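Local structure of putative cytosine/guanine deaminase (Unidentified, 2PAJ) at residues Gln81-Gly86 with Arg116-Ile121; Gly122-Ala127 with Glu158-Arg163; Ala135-Val140 with Val165-Gly170; Glu230-Ala235 with Glu273-Gly278. The protein catalyses the zinc-dependent hydrolytic deamination of pterins such as isoxanthopterin, releasing ammonium, and belongs to the amidohydrolase superfamily of TIM-barrel enzymes. All blocks are in the same frame, centred on the assembly; numbering follows the deposited sequence.

Contact 1 of 4, residues Gln81-Gly86 with Arg116-Ile121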
loop_
_atom_site.group_PDB
_atom_site.type_symbol
_atom_site.label_atom_id
_atom_site.label_comp_id
_atom_site.label_asym_id
_atom_site.label_seq_id
_atom_site.Cartn_x
_atom_site.Cartn_y
_atom_site.Cartn_z
ATOM N N GLN A 81 -5.875 -10.994 -6.830
ATOM C CA GLN A 81 -4.976 -12.134 -6.725
ATOM C C GLN A 81 -5.030 -12.831 -5.372
ATOM O O GLN A 81 -4.462 -13.901 -5.201
ATOM C CB GLN A 81 -3.553 -11.676 -7.027
ATOM C CG GLN A 81 -3.254 -11.649 -8.498
ATOM C CD GLN A 81 -2.100 -10.755 -8.851
ATOM O OE1 GLN A 81 -1.049 -10.781 -8.209
ATOM N NE2 GLN A 81 -2.284 -9.951 -9.892
ATOM N N SER A 82 -5.722 -12.227 -4.414
ATOM C CA SER A 82 -5.834 -12.808 -3.090
ATOM C C SER A 82 -6.577 -14.135 -3.099
ATOM O O SER A 82 -6.655 -14.827 -2.084
ATOM C CB SER A 82 -6.514 -11.821 -2.149
ATOM O OG SER A 82 -5.670 -10.705 -1.929
ATOM N N LEU A 83 -7.132 -14.484 -4.254
ATOM C CA LEU A 83 -7.843 -15.748 -4.407
ATOM C C LEU A 83 -7.108 -16.574 -5.440
ATOM O O LEU A 83 -7.595 -17.603 -5.887
ATOM C CB LEU A 83 -9.289 -15.531 -4.857
ATOM C CG LEU A 83 -10.324 -15.062 -3.826
ATOM C CD1 LEU A 83 -11.634 -14.845 -4.550
ATOM C CD2 LEU A 83 -10.503 -16.077 -2.701
ATOM N N LEU A 84 -5.921 -16.098 -5.802
ATOM C CA LEU A 84 -5.055 -16.751 -6.776
ATOM C C LEU A 84 -3.658 -16.880 -6.173
ATOM O O LEU A 84 -2.658 -16.909 -6.894
ATOM C CB LEU A 84 -4.983 -15.919 -8.059
ATOM C CG LEU A 84 -6.291 -15.516 -8.752
ATOM C CD1 LEU A 84 -5.988 -14.529 -9.862
ATOM C CD2 LEU A 84 -6.999 -16.748 -9.304
ATOM N N LYS A 85 -3.610 -16.946 -4.843
ATOM C CA LYS A 85 -2.366 -17.063 -4.085
ATOM C C LYS A 85 -1.370 -18.053 -4.689
ATOM O O LYS A 85 -0.235 -17.690 -5.031
ATOM C CB LYS A 85 -2.674 -17.471 -2.640
ATOM C CG LYS A 85 -3.415 -16.403 -1.829
ATOM C CD LYS A 85 -2.703 -16.143 -0.510
ATOM C CE LYS A 85 -3.133 -14.837 0.131
ATOM N NZ LYS A 85 -4.380 -14.957 0.910
ATOM N N GLY A 86 -1.796 -19.301 -4.814
ATOM C CA GLY A 86 -0.919 -20.311 -5.382
ATOM C C GLY A 86 0.062 -19.847 -6.466
ATOM O O GLY A 86 1.241 -19.612 -6.179
ATOM N N ARG A 116 -15.171 -9.346 -4.730
ATOM C CA ARG A 116 -15.412 -8.792 -3.402
ATOM C C ARG A 116 -14.708 -9.571 -2.284
ATOM O O ARG A 116 -14.208 -8.983 -1.323
ATOM C CB ARG A 116 -16.918 -8.770 -3.159
ATOM C CG ARG A 116 -17.351 -7.995 -1.953
ATOM C CD ARG A 116 -18.622 -7.277 -2.299
ATOM N NE ARG A 116 -18.596 -5.899 -1.835
ATOM C CZ ARG A 116 -19.316 -4.925 -2.377
ATOM N NH1 ARG A 116 -20.119 -5.186 -3.409
ATOM N NH2 ARG A 116 -19.238 -3.694 -1.885
ATOM N N LEU A 117 -14.689 -10.895 -2.422
ATOM C CA LEU A 117 -14.065 -11.768 -1.447
ATOM C C LEU A 117 -12.551 -11.606 -1.448
ATOM O O LEU A 117 -11.938 -11.464 -0.394
ATOM C CB LEU A 117 -14.414 -13.221 -1.750
ATOM C CG LEU A 117 -13.946 -14.247 -0.720
ATOM C CD1 LEU A 117 -14.758 -14.108 0.574
ATOM C CD2 LEU A 117 -14.108 -15.635 -1.308
ATOM N N ALA A 118 -11.952 -11.631 -2.636
ATOM C CA ALA A 118 -10.509 -11.485 -2.773
ATOM C C ALA A 118 -10.029 -10.180 -2.148
ATOM O O ALA A 118 -9.009 -10.141 -1.456
ATOM C CB ALA A 118 -10.122 -11.525 -4.243
ATOM N N ALA A 119 -10.774 -9.113 -2.404
ATOM C CA ALA A 119 -10.453 -7.793 -1.892
ATOM C C ALA A 119 -10.555 -7.796 -0.390
ATOM O O ALA A 119 -9.666 -7.292 0.297
ATOM C CB ALA A 119 -11.404 -6.765 -2.473
ATOM N N ARG A 120 -11.639 -8.365 0.129
ATOM C CA ARG A 120 -11.822 -8.411 1.570
ATOM C C ARG A 120 -10.657 -9.155 2.219
ATOM O O ARG A 120 -10.015 -8.640 3.128
ATOM C CB ARG A 120 -13.159 -9.068 1.925
ATOM C CG ARG A 120 -13.536 -8.924 3.397
ATOM C CD ARG A 120 -15.027 -9.163 3.598
ATOM N NE ARG A 120 -15.426 -9.253 5.006
ATOM C CZ ARG A 120 -15.296 -8.271 5.895
ATOM N NH1 ARG A 120 -14.774 -7.111 5.530
ATOM N NH2 ARG A 120 -15.684 -8.453 7.150
ATOM N N ILE A 121 -10.382 -10.361 1.735
ATOM C CA ILE A 121 -9.285 -11.164 2.258
ATOM C C ILE A 121 -7.965 -10.391 2.337
ATOM O O ILE A 121 -7.413 -10.201 3.415
ATOM C CB ILE A 121 -9.057 -12.417 1.396
ATOM C CG1 ILE A 121 -10.213 -13.402 1.596
ATOM C CG2 ILE A 121 -7.742 -13.057 1.776
ATOM C CD1 ILE A 121 -10.298 -14.518 0.537
#
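L83 lies against one side of helix 112-127, where A118, I121 and L117 receive it. Its CG rests on the methyl of A118 (CG to CB, 3.6 Å), and the two branches then part. CD1 stays over A118, while CD2 reaches the CD1 of I121 at 3.6 Å and touches L117 CD2 more loosely. The leucine crosses both of these longer side chains at about a right angle, so contact is made by methyl ends and not along their lengths. Because CG of L83 stands beside its own backbone N (chi1 -77°), the branched end swings over to the helix although the CB does not point straight at it. S82 points toward the helix, its CB against the carbonyl O of A118, and its hydroxyl makes a weak hydrogen bond with the backbone O of L79. At the border, K85 passes I121 CG2 with its NZ, whose charge is met by a salt bridge to E125. The 3-10 turn at Q81-L83 lies in the loop after barrel strand 67-73 and carries Q81, a probable substrate-binding residue. L117 and I121 also meet L467 of the C-terminal helix 464-483, while A119 packs on helix 149-159.

Contact 2 of 4, residues Gly122-Ala127 with Glu158-Arg163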
loop_
_atom_site.group_PDB
_atom_site.type_symbol
_atom_site.label_atom_id
_atom_site.label_comp_id
_atom_site.label_asym_id
_atom_site.label_seq_id
_atom_site.Cartn_x
_atom_site.Cartn_y
_atom_site.Cartn_z
ATOM N N GLY A 122 -7.457 -9.949 1.193
ATOM C CA GLY A 122 -6.193 -9.226 1.182
ATOM C C GLY A 122 -6.188 -7.965 2.018
ATOM O O GLY A 122 -5.160 -7.565 2.559
ATOM N N LEU A 123 -7.347 -7.327 2.100
ATOM C CA LEU A 123 -7.498 -6.094 2.859
ATOM C C LEU A 123 -7.424 -6.440 4.351
ATOM O O LEU A 123 -6.758 -5.755 5.125
ATOM C CB LEU A 123 -8.851 -5.461 2.518
ATOM C CG LEU A 123 -8.969 -3.983 2.142
ATOM C CD1 LEU A 123 -7.902 -3.593 1.131
ATOM C CD2 LEU A 123 -10.369 -3.744 1.591
ATOM N N ILE A 124 -8.101 -7.517 4.740
ATOM C CA ILE A 124 -8.106 -7.955 6.125
ATOM C C ILE A 124 -6.707 -8.357 6.598
ATOM O O ILE A 124 -6.282 -7.971 7.687
ATOM C CB ILE A 124 -9.022 -9.183 6.342
ATOM C CG1 ILE A 124 -10.479 -8.861 5.995
ATOM C CG2 ILE A 124 -8.935 -9.615 7.780
ATOM C CD1 ILE A 124 -11.115 -7.818 6.877
ATOM N N GLU A 125 -5.992 -9.142 5.801
ATOM C CA GLU A 125 -4.681 -9.565 6.242
ATOM C C GLU A 125 -3.705 -8.411 6.251
ATOM O O GLU A 125 -2.686 -8.443 6.939
ATOM C CB GLU A 125 -4.159 -10.756 5.422
ATOM C CG GLU A 125 -4.233 -10.670 3.919
ATOM C CD GLU A 125 -3.740 -11.966 3.240
ATOM O OE1 GLU A 125 -2.604 -12.390 3.550
ATOM O OE2 GLU A 125 -4.468 -12.559 2.392
ATOM N N LEU A 126 -4.055 -7.360 5.531
ATOM C CA LEU A 126 -3.213 -6.174 5.466
ATOM C C LEU A 126 -3.461 -5.309 6.695
ATOM O O LEU A 126 -2.547 -4.685 7.221
ATOM C CB LEU A 126 -3.540 -5.399 4.192
ATOM C CG LEU A 126 -2.471 -4.636 3.427
ATOM C CD1 LEU A 126 -1.136 -5.332 3.490
ATOM C CD2 LEU A 126 -2.942 -4.515 2.000
ATOM N N ALA A 127 -4.707 -5.285 7.149
ATOM C CA ALA A 127 -5.069 -4.488 8.310
ATOM C C ALA A 127 -4.487 -5.076 9.585
ATOM O O ALA A 127 -4.106 -4.342 10.497
ATOM C CB ALA A 127 -6.581 -4.378 8.427
ATOM N N GLU A 158 -13.575 0.892 3.185
ATOM C CA GLU A 158 -14.271 1.680 4.175
ATOM C C GLU A 158 -15.007 0.857 5.227
ATOM O O GLU A 158 -15.191 1.312 6.352
ATOM C CB GLU A 158 -15.236 2.608 3.474
ATOM C CG GLU A 158 -16.071 3.393 4.428
ATOM C CD GLU A 158 -17.381 3.777 3.806
ATOM O OE1 GLU A 158 -17.451 4.869 3.184
ATOM O OE2 GLU A 158 -18.329 2.959 3.928
ATOM N N LYS A 159 -15.446 -0.342 4.869
ATOM C CA LYS A 159 -16.123 -1.179 5.846
ATOM C C LYS A 159 -15.117 -1.487 6.942
ATOM O O LYS A 159 -15.480 -1.660 8.104
ATOM C CB LYS A 159 -16.638 -2.474 5.198
ATOM C CG LYS A 159 -17.886 -2.241 4.353
ATOM C CD LYS A 159 -18.200 -3.375 3.388
ATOM C CE LYS A 159 -18.716 -4.599 4.110
ATOM N NZ LYS A 159 -19.444 -5.505 3.163
ATOM N N LEU A 160 -13.846 -1.518 6.559
ATOM C CA LEU A 160 -12.759 -1.807 7.479
ATOM C C LEU A 160 -12.180 -0.552 8.113
ATOM O O LEU A 160 -11.385 -0.640 9.046
ATOM C CB LEU A 160 -11.661 -2.577 6.753
ATOM C CG LEU A 160 -12.081 -3.940 6.202
ATOM C CD1 LEU A 160 -10.928 -4.567 5.433
ATOM C CD2 LEU A 160 -12.501 -4.845 7.337
ATOM N N GLY A 161 -12.584 0.606 7.594
ATOM C CA GLY A 161 -12.130 1.883 8.120
ATOM C C GLY A 161 -10.767 2.335 7.638
ATOM O O GLY A 161 -10.164 3.230 8.230
ATOM N N LEU A 162 -10.300 1.734 6.548
ATOM C CA LEU A 162 -8.984 2.028 5.980
ATOM C C LEU A 162 -8.988 3.087 4.881
ATOM O O LEU A 162 -9.975 3.259 4.174
ATOM C CB LEU A 162 -8.377 0.746 5.391
ATOM C CG LEU A 162 -8.557 -0.587 6.116
ATOM C CD1 LEU A 162 -7.967 -1.701 5.280
ATOM C CD2 LEU A 162 -7.902 -0.528 7.486
ATOM N N ARG A 163 -7.871 3.795 4.737
ATOM C CA ARG A 163 -7.746 4.786 3.675
ATOM C C ARG A 163 -7.428 3.942 2.459
ATOM O O ARG A 163 -6.586 3.051 2.537
ATOM C CB ARG A 163 -6.560 5.721 3.888
ATOM C CG ARG A 163 -6.537 6.544 5.150
ATOM C CD ARG A 163 -5.234 7.333 5.164
ATOM N NE ARG A 163 -5.050 8.079 6.392
ATOM C CZ ARG A 163 -5.723 9.180 6.686
ATOM N NH1 ARG A 163 -6.613 9.646 5.821
ATOM N NH2 ARG A 163 -5.521 9.800 7.842
#
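L160 points its branched end at L123 and I124 of helix 112-127, CD1 touching both. CD1 approaches the CB of L123 at 3.7 Å and the CD1 of I124 at 3.6 Å, whereas CD2 turns to I124 alone. I124 and L160 cross at about a right angle, each offering a terminal methyl to the other. The I124 methyl gets there through two successive bends: CG1 sits beside the backbone N (chi1 -61°), and chi2 of -64° folds CD1 round toward L160. Two residues farther on, L162 continues the apolar surface. Its CD1 lies 4.0 Å from the CG of L123, the two leucines running past each other in opposite directions, and its CD2 meets the CB of A127 at 4.2 Å. L123 therefore touches both leucines of the other segment.

Between L160 and L162 lies G161, the C-prime residue of a Schellman motif that ends helix 149-159. Its positive phi (81°) takes the chain out of the helix, with L162 N returning to A157 O, and both leucines point toward helix 112-127. The chain then enters barrel strand 163-168, where R163 bonds through its backbone to strand 131-136 and forms a salt bridge with D413. Around this core I124 also touches V462, and L126 touches C131 and V134 of strand 131-136.

The chemistry across the interface is wholly aliphatic, with buried methyl and methylene groups as the touching atoms. Helix 112-127 is thus joined to the turn that leads from helix 149-159 into strand 163-168 by shape and exclusion of water, without directional polar bonds between these segments.

Contact 3 of 4, residues Ala135-Val140 with Val165-Gly170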
loop_
_atom_site.group_PDB
_atom_site.type_symbol
_atom_site.label_atom_id
_atom_site.label_comp_id
_atom_site.label_asym_id
_atom_site.label_seq_id
_atom_site.Cartn_x
_atom_site.Cartn_y
_atom_site.Cartn_z
ATOM N N ALA A 135 -2.964 0.673 -1.194
ATOM C CA ALA A 135 -3.040 1.139 -2.565
ATOM C C ALA A 135 -3.114 -0.114 -3.422
ATOM O O ALA A 135 -2.231 -0.970 -3.353
ATOM C CB ALA A 135 -1.805 1.965 -2.930
ATOM N N ASP A 136 -4.187 -0.247 -4.198
ATOM C CA ASP A 136 -4.324 -1.405 -5.060
ATOM C C ASP A 136 -4.212 -1.029 -6.532
ATOM O O ASP A 136 -4.841 -0.076 -6.988
ATOM C CB ASP A 136 -5.655 -2.116 -4.807
ATOM C CG ASP A 136 -5.844 -3.323 -5.717
ATOM O OD1 ASP A 136 -4.993 -4.241 -5.690
ATOM O OD2 ASP A 136 -6.839 -3.353 -6.472
ATOM N N HIS A 137 -3.377 -1.776 -7.255
ATOM C CA HIS A 137 -3.174 -1.570 -8.684
ATOM C C HIS A 137 -4.186 -2.504 -9.328
ATOM O O HIS A 137 -3.856 -3.605 -9.769
ATOM C CB HIS A 137 -1.747 -1.954 -9.096
ATOM C CG HIS A 137 -1.384 -1.526 -10.485
ATOM N ND1 HIS A 137 -0.176 -1.839 -11.071
ATOM C CD2 HIS A 137 -2.065 -0.799 -11.402
ATOM C CE1 HIS A 137 -0.127 -1.325 -12.286
ATOM N NE2 HIS A 137 -1.262 -0.690 -12.510
ATOM N N ASN A 138 -5.437 -2.056 -9.340
ATOM C CA ASN A 138 -6.537 -2.827 -9.893
ATOM C C ASN A 138 -6.565 -2.741 -11.411
ATOM O O ASN A 138 -6.484 -1.655 -11.987
ATOM C CB ASN A 138 -7.864 -2.339 -9.297
ATOM C CG ASN A 138 -9.060 -3.118 -9.814
ATOM O OD1 ASN A 138 -8.935 -4.280 -10.207
ATOM N ND2 ASN A 138 -10.234 -2.490 -9.786
ATOM N N TYR A 139 -6.644 -3.895 -12.066
ATOM C CA TYR A 139 -6.689 -3.888 -13.513
ATOM C C TYR A 139 -7.723 -4.818 -14.100
ATOM O O TYR A 139 -7.672 -5.175 -15.287
ATOM C CB TYR A 139 -5.303 -4.120 -14.123
ATOM C CG TYR A 139 -4.618 -5.403 -13.757
ATOM C CD1 TYR A 139 -5.074 -6.626 -14.242
ATOM C CD2 TYR A 139 -3.455 -5.378 -12.998
ATOM C CE1 TYR A 139 -4.389 -7.789 -13.994
ATOM C CE2 TYR A 139 -2.754 -6.528 -12.736
ATOM C CZ TYR A 139 -3.223 -7.733 -13.236
ATOM O OH TYR A 139 -2.528 -8.883 -12.980
ATOM N N VAL A 140 -8.685 -5.200 -13.272
ATOM C CA VAL A 140 -9.761 -6.006 -13.802
ATOM C C VAL A 140 -10.826 -4.998 -14.272
ATOM O O VAL A 140 -11.580 -4.411 -13.485
ATOM C CB VAL A 140 -10.324 -7.018 -12.763
ATOM C CG1 VAL A 140 -9.237 -7.370 -11.763
ATOM C CG2 VAL A 140 -11.562 -6.494 -12.088
ATOM N N VAL A 165 -6.423 3.822 -1.797
ATOM C CA VAL A 165 -5.897 4.543 -2.942
ATOM C C VAL A 165 -6.101 3.667 -4.173
ATOM O O VAL A 165 -5.463 2.625 -4.315
ATOM C CB VAL A 165 -4.387 4.845 -2.775
ATOM C CG1 VAL A 165 -3.846 5.536 -4.006
ATOM C CG2 VAL A 165 -4.163 5.702 -1.557
ATOM N N LEU A 166 -6.997 4.082 -5.060
ATOM C CA LEU A 166 -7.264 3.315 -6.269
ATOM C C LEU A 166 -6.281 3.619 -7.391
ATOM O O LEU A 166 -6.145 4.761 -7.822
ATOM C CB LEU A 166 -8.688 3.578 -6.758
ATOM C CG LEU A 166 -9.085 2.867 -8.056
ATOM C CD1 LEU A 166 -8.913 1.363 -7.904
ATOM C CD2 LEU A 166 -10.515 3.222 -8.414
ATOM N N LEU A 167 -5.595 2.582 -7.855
ATOM C CA LEU A 167 -4.629 2.713 -8.938
ATOM C C LEU A 167 -5.291 2.079 -10.170
ATOM O O LEU A 167 -5.009 0.939 -10.531
ATOM C CB LEU A 167 -3.331 1.976 -8.586
ATOM C CG LEU A 167 -2.712 2.189 -7.201
ATOM C CD1 LEU A 167 -1.420 1.399 -7.104
ATOM C CD2 LEU A 167 -2.459 3.656 -6.973
ATOM N N ARG A 168 -6.181 2.841 -10.799
ATOM C CA ARG A 168 -6.945 2.402 -11.961
ATOM C C ARG A 168 -6.044 1.955 -13.100
ATOM O O ARG A 168 -5.467 2.775 -13.805
ATOM C CB ARG A 168 -7.862 3.548 -12.413
ATOM C CG ARG A 168 -9.200 3.133 -13.021
ATOM C CD ARG A 168 -9.044 2.461 -14.378
ATOM N NE ARG A 168 -10.333 2.238 -15.029
ATOM C CZ ARG A 168 -10.486 1.644 -16.208
ATOM N NH1 ARG A 168 -9.428 1.211 -16.874
ATOM N NH2 ARG A 168 -11.698 1.471 -16.713
ATOM N N GLY A 169 -5.937 0.641 -13.274
ATOM C CA GLY A 169 -5.093 0.098 -14.320
ATOM C C GLY A 169 -5.842 -0.330 -15.561
ATOM O O GLY A 169 -7.058 -0.187 -15.644
ATOM N N GLY A 170 -5.110 -0.857 -16.534
ATOM C CA GLY A 170 -5.735 -1.310 -17.760
ATOM C C GLY A 170 -4.840 -1.208 -18.980
ATOM O O GLY A 170 -3.655 -0.879 -18.887
#
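The imidazole of H137 meets L167 at its edge: the carbonyl O of L167 lies in the ring plane, 3.5 Å from CD2. With CG anti to the backbone N (chi1 -169°), the ring extends from the end of its strand toward the metal centre. There H246 meets it edge-to-face, H248 brings a second imidazole against it, and NE2 bonds to A218 O. Y139 turns its ring away from the other segment, and its CB alone rests on the G169-G170 backbone, the side chain instead reaching Q81, through its hydroxyl, and T220.

Strands 131-136 and 163-168 run parallel as neighbours in the TIM barrel, linked through helix 149-159 in a beta-alpha-beta unit. V165 O accepts from D136 N at 3.1 Å, and D136 O accepts from L167 N at 2.9 Å. H137 is the centre of an inverse gamma turn, and just beyond it N138 O accepts from G169 N at 2.7 Å, which extends the join toward the active-site end of the barrel. N138 OD1 meanwhile takes the N-H of V140 in an Asx turn, the donor standing above the plane of the amide carbonyl.

A135 and V165 share one face of the sheet, their CB atoms 3.9 Å apart, and M398 of helix 383-398 touches both. D136 and L166 point to the other face; L166 CD1 reaches the CB of N138 just past the paired residues, and D136 OD1 bonds to L79 N, next after the zinc ligand H78.

Contact 4 of 4, residues Glu230-Ala235 with Glu273-Gly278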
loop_
_atom_site.group_PDB
_atom_site.type_symbol
_atom_site.label_atom_id
_atom_site.label_comp_id
_atom_site.label_asym_id
_atom_site.label_seq_id
_atom_site.Cartn_x
_atom_site.Cartn_y
_atom_site.Cartn_z
ATOM N N GLU A 230 -0.309 7.453 -26.583
ATOM C CA GLU A 230 -1.316 7.375 -25.553
ATOM C C GLU A 230 -0.763 7.668 -24.158
ATOM O O GLU A 230 -1.484 8.188 -23.312
ATOM C CB GLU A 230 -1.986 6.004 -25.582
ATOM C CG GLU A 230 -3.166 5.947 -26.517
ATOM C CD GLU A 230 -3.772 4.562 -26.609
ATOM O OE1 GLU A 230 -4.950 4.449 -27.031
ATOM O OE2 GLU A 230 -3.063 3.584 -26.275
ATOM N N MET A 231 0.507 7.360 -23.895
ATOM C CA MET A 231 0.989 7.657 -22.555
ATOM C C MET A 231 1.156 9.164 -22.356
ATOM O O MET A 231 1.042 9.665 -21.235
ATOM C CB MET A 231 2.260 6.849 -22.175
ATOM C CG MET A 231 3.326 6.583 -23.225
ATOM S SD MET A 231 4.486 5.217 -22.726
ATOM C CE MET A 231 5.851 6.120 -22.056
ATOM N N ARG A 232 1.378 9.900 -23.442
ATOM C CA ARG A 232 1.496 11.348 -23.316
ATOM C C ARG A 232 0.125 11.913 -22.952
ATOM O O ARG A 232 -0.030 12.593 -21.926
ATOM C CB ARG A 232 1.985 11.997 -24.609
ATOM C CG ARG A 232 3.467 11.825 -24.867
ATOM C CD ARG A 232 3.983 12.928 -25.764
ATOM N NE ARG A 232 5.418 12.842 -26.030
ATOM C CZ ARG A 232 5.991 11.912 -26.792
ATOM N NH1 ARG A 232 5.242 10.982 -27.367
ATOM N NH2 ARG A 232 7.308 11.914 -26.989
ATOM N N GLU A 233 -0.875 11.622 -23.781
ATOM C CA GLU A 233 -2.211 12.133 -23.515
ATOM C C GLU A 233 -2.741 11.590 -22.197
ATOM O O GLU A 233 -3.418 12.283 -21.447
ATOM C CB GLU A 233 -3.156 11.806 -24.680
ATOM C CG GLU A 233 -3.216 10.344 -25.093
ATOM C CD GLU A 233 -3.771 10.157 -26.519
ATOM O OE1 GLU A 233 -3.113 10.639 -27.480
ATOM O OE2 GLU A 233 -4.854 9.531 -26.679
ATOM N N THR A 234 -2.404 10.350 -21.900
ATOM C CA THR A 234 -2.846 9.737 -20.656
ATOM C C THR A 234 -2.273 10.494 -19.449
ATOM O O THR A 234 -2.929 10.615 -18.415
ATOM C CB THR A 234 -2.409 8.274 -20.608
ATOM O OG1 THR A 234 -3.442 7.492 -20.017
ATOM C CG2 THR A 234 -1.136 8.129 -19.828
ATOM N N ALA A 235 -1.048 10.999 -19.595
ATOM C CA ALA A 235 -0.383 11.761 -18.542
ATOM C C ALA A 235 -1.079 13.110 -18.357
ATOM O O ALA A 235 -1.298 13.561 -17.235
ATOM C CB ALA A 235 1.081 11.974 -18.908
ATOM N N GLU A 273 10.654 10.996 -21.940
ATOM C CA GLU A 273 10.296 11.589 -23.217
ATOM C C GLU A 273 8.813 11.554 -23.572
ATOM O O GLU A 273 8.386 12.183 -24.539
ATOM C CB GLU A 273 11.123 10.933 -24.321
ATOM C CG GLU A 273 12.395 11.712 -24.616
ATOM C CD GLU A 273 13.362 10.979 -25.520
ATOM O OE1 GLU A 273 12.944 10.482 -26.590
ATOM O OE2 GLU A 273 14.553 10.916 -25.158
ATOM N N HIS A 274 8.029 10.841 -22.769
ATOM C CA HIS A 274 6.597 10.731 -22.994
ATOM C C HIS A 274 5.779 11.185 -21.803
ATOM O O HIS A 274 4.721 10.626 -21.523
ATOM C CB HIS A 274 6.247 9.296 -23.354
ATOM C CG HIS A 274 6.853 8.856 -24.647
ATOM N ND1 HIS A 274 6.112 8.691 -25.798
ATOM C CD2 HIS A 274 8.143 8.629 -24.992
ATOM C CE1 HIS A 274 6.921 8.387 -26.797
ATOM N NE2 HIS A 274 8.159 8.343 -26.334
ATOM N N ASP A 275 6.285 12.205 -21.112
ATOM C CA ASP A 275 5.620 12.795 -19.955
ATOM C C ASP A 275 5.283 11.825 -18.820
ATOM O O ASP A 275 4.254 11.979 -18.154
ATOM C CB ASP A 275 4.333 13.508 -20.400
ATOM C CG ASP A 275 4.591 14.622 -21.416
ATOM O OD1 ASP A 275 5.406 15.534 -21.131
ATOM O OD2 ASP A 275 3.973 14.585 -22.503
ATOM N N TRP A 276 6.153 10.843 -18.582
ATOM C CA TRP A 276 5.902 9.865 -17.535
ATOM C C TRP A 276 6.929 9.787 -16.413
ATOM O O TRP A 276 7.261 8.705 -15.928
ATOM C CB TRP A 276 5.677 8.470 -18.137
ATOM C CG TRP A 276 4.240 8.170 -18.265
ATOM C CD1 TRP A 276 3.387 8.617 -19.244
ATOM C CD2 TRP A 276 3.421 7.486 -17.306
ATOM N NE1 TRP A 276 2.089 8.265 -18.948
ATOM C CE2 TRP A 276 2.075 7.572 -17.767
ATOM C CE3 TRP A 276 3.686 6.815 -16.100
ATOM C CZ2 TRP A 276 0.998 7.009 -17.058
ATOM C CZ3 TRP A 276 2.620 6.257 -15.401
ATOM C CH2 TRP A 276 1.288 6.358 -15.883
ATOM N N LEU A 277 7.429 10.945 -16.002
ATOM C CA LEU A 277 8.363 11.034 -14.888
ATOM C C LEU A 277 7.934 12.258 -14.093
ATOM O O LEU A 277 7.065 13.011 -14.524
ATOM C CB LEU A 277 9.813 11.212 -15.357
ATOM C CG LEU A 277 10.560 10.112 -16.123
ATOM C CD1 LEU A 277 12.039 10.469 -16.178
ATOM C CD2 LEU A 277 10.373 8.764 -15.458
ATOM N N GLY A 278 8.549 12.460 -12.937
ATOM C CA GLY A 278 8.202 13.593 -12.099
ATOM C C GLY A 278 7.750 13.099 -10.750
ATOM O O GLY A 278 7.362 11.950 -10.619
HETATM O O HOH W 1 1.143 14.474 -20.988
#
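R232 lays its guanidinium over one face of the H274 imidazole, with NH2 3.5 Å above the ring centre. The two planes are tilted by 44°, so the overlap is oblique and not a flat stack. An extended run from CG to NE carries the group across the loop, and its NH2 ends 2.7 Å from the backbone O of E273. H274 ND1, although close to the arginine, is hydrogen-bonded to P228 O, and the ring also stacks with F270. The carboxylate of D275 stands nearly perpendicular to the guanidinium, at 85°, with OD2 beside the aliphatic CG and CD of R232.

D275, with positive phi, is the C-prime residue of a Schellman motif that ends helix 267-273; H274 and W276, on either side of it in sequence, both contact helix 228-240 in the outer layer of the barrel. W276 presents an indole edge: NE1 donates to M231 O at 2.9 Å, the acceptor lying in the ring plane. M231 O also receives A235 N, from the opposite face of its carbonyl plane. T234 CG2 meets the same edge, 3.3 Å from NE1. M231 places SD obliquely above the five-membered ring, 5.4 Å from its centroid, a Met-aromatic contact, while its CE lies 3.5 Å from the CB of H274.

How the contacts relate
From the N terminus, contact 1 comes first: it closes the loop that leaves barrel strand 67-73 and returns it to helix 112-127. The same helix continues directly into contact 2, and S82 of the first packs on G122 of the second. Contacts 2 and 3 cross, since their segments alternate along the chain: the former ties helix 112-127 to the end of helix 149-159, the latter pairs the strands that follow those helices. Q81 and Y139 bring contacts 1 and 3 together near the active site. Contact 4 comes later in series, linking helix 228-240 to the turn before strand 281-284, with nearest atoms about 8 Å from contact 3.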